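Local atomic coordinates of 3,4-dihydroxy-2-butanone 4-phosphate synthase (Candida albicans, PDB entry 1TKS), a protein that converts D-ribulose 5-phosphate into formate and 3,4-dihydroxy-2-butanone 4-phosphate, a step of riboflavin biosynthesis. Residues 48-51 and 52-56. Numbering follows the deposited sequence.
Sequences AFLV and RYSSG
Arg52 N donates to Ala48 O at 2.9 Å, one of the last regular bonds of helix 44-52. Arg52 CG, anti to the backbone N, lies over the centre of one face of the Tyr53 ring. The bend at chi2 then sets the course of the chain beyond it. The guanidinium also has one face toward that ring, with Tyr53 CE2 near its rim. NH1 forms a salt bridge with Asp170.

Tyr53 is the first residue to leave helical geometry, yet its N still donates a hydrogen bond to Phe49 O, at 3.3 Å. Its ring turns an edge toward one face of Phe49. The centroids lie 5.0 Å apart and the planes meet at 61°. Contact is made along one side of the tyrosine ring, with CE1 of Tyr53 3.4 Å from CE1 of Phe49. Phe49 CG is anti to the backbone N (chi1 -178°), which carries the ring out beside the Tyr53 ring one turn on. Both rings also meet His188.

Ser54 bonds back to the helix through both its N and its OG. Its N donates to Val51 O at 3.3 Å. Its OG donates to Leu50 O at 2.7 Å, from above the carbonyl plane. The same OG accepts from Gly56 N at 3.1 Å, so two bonds hold this buried hydroxyl.

Ser55 turns away, and its OG bonds to Glu166. Gly56 follows with positive phi (83°), where a side chain would crowd the carbonyl O of Ser55. The arrangement is a helix C-terminus continued by an ST turn; the side chain of Ser54 is about 7 Å from that of Asp34, probably a binding residue for D-ribulose 5-phosphate.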
loop_
_atom_site.group_PDB
_atom_site.type_symbol
_atom_site.label_atom_id
_atom_site.label_comp_id
_atom_site.label_asym_id
_atom_site.label_seq_id
_atom_site.Cartn_x
_atom_site.Cartn_y
_atom_site.Cartn_z
ATOM N N ALA B 48 2.959 9.668 -7.732
ATOM C CA ALA B 48 3.638 8.632 -8.494
ATOM C C ALA B 48 5.065 8.505 -7.964
ATOM O O ALA B 48 5.612 7.404 -7.879
ATOM C CB ALA B 48 3.654 8.977 -9.978
ATOM N N PHE B 49 5.662 9.641 -7.606
ATOM C CA PHE B 49 7.017 9.668 -7.073
ATOM C C PHE B 49 7.034 8.972 -5.719
ATOM O O PHE B 49 7.882 8.114 -5.456
ATOM C CB PHE B 49 7.491 11.115 -6.916
ATOM C CG PHE B 49 8.903 11.247 -6.415
ATOM C CD1 PHE B 49 9.978 11.221 -7.299
ATOM C CD2 PHE B 49 9.155 11.425 -5.056
ATOM C CE1 PHE B 49 11.288 11.373 -6.836
ATOM C CE2 PHE B 49 10.458 11.576 -4.584
ATOM C CZ PHE B 49 11.530 11.554 -5.480
ATOM N N LEU B 50 6.086 9.335 -4.861
ATOM C CA LEU B 50 5.999 8.739 -3.532
ATOM C C LEU B 50 5.872 7.218 -3.619
ATOM O O LEU B 50 6.585 6.493 -2.934
ATOM C CB LEU B 50 4.801 9.328 -2.767
ATOM C CG LEU B 50 4.585 8.798 -1.344
ATOM C CD1 LEU B 50 5.840 9.037 -0.501
ATOM C CD2 LEU B 50 3.390 9.492 -0.711
ATOM N N VAL B 51 4.960 6.740 -4.463
ATOM C CA VAL B 51 4.754 5.303 -4.627
ATOM C C VAL B 51 5.996 4.616 -5.200
ATOM O O VAL B 51 6.408 3.563 -4.720
ATOM C CB VAL B 51 3.537 5.013 -5.542
ATOM C CG1 VAL B 51 3.456 3.530 -5.872
ATOM C CG2 VAL B 51 2.258 5.447 -4.839
ATOM N N ARG B 52 6.598 5.225 -6.214
ATOM C CA ARG B 52 7.776 4.659 -6.862
ATOM C C ARG B 52 8.937 4.323 -5.930
ATOM O O ARG B 52 9.600 3.298 -6.105
ATOM C CB ARG B 52 8.269 5.610 -7.958
ATOM C CG ARG B 52 9.665 5.307 -8.479
ATOM C CD ARG B 52 9.726 4.045 -9.323
ATOM N NE ARG B 52 11.097 3.802 -9.763
ATOM C CZ ARG B 52 12.050 3.297 -8.986
ATOM N NH1 ARG B 52 11.777 2.966 -7.731
ATOM N NH2 ARG B 52 13.282 3.146 -9.452
ATOM N N TYR B 53 9.170 5.171 -4.934
ATOM C CA TYR B 53 10.292 4.976 -4.025
ATOM C C TYR B 53 9.930 4.551 -2.611
ATOM O O TYR B 53 10.776 4.570 -1.719
ATOM C CB TYR B 53 11.126 6.260 -3.982
ATOM C CG TYR B 53 11.721 6.625 -5.323
ATOM C CD1 TYR B 53 11.253 7.721 -6.055
ATOM C CD2 TYR B 53 12.738 5.851 -5.876
ATOM C CE1 TYR B 53 11.792 8.030 -7.311
ATOM C CE2 TYR B 53 13.277 6.149 -7.119
ATOM C CZ TYR B 53 12.804 7.235 -7.832
ATOM O OH TYR B 53 13.350 7.516 -9.068
ATOM N N SER B 54 8.683 4.144 -2.410
ATOM C CA SER B 54 8.238 3.745 -1.080
ATOM C C SER B 54 7.564 2.385 -1.047
ATOM O O SER B 54 7.486 1.689 -2.059
ATOM C CB SER B 54 7.261 4.781 -0.534
ATOM O OG SER B 54 5.994 4.606 -1.147
ATOM N N SER B 55 7.060 2.029 0.130
ATOM C CA SER B 55 6.369 0.762 0.331
ATOM C C SER B 55 5.033 0.744 -0.387
ATOM O O SER B 55 4.446 -0.318 -0.562
ATOM C CB SER B 55 6.107 0.526 1.819
ATOM O OG SER B 55 4.984 1.293 2.243
ATOM N N GLY B 56 4.544 1.919 -0.772
ATOM C CA GLY B 56 3.267 1.996 -1.457
ATOM C C GLY B 56 2.059 1.986 -0.536
ATOM O O GLY B 56 0.941 2.225 -0.983
#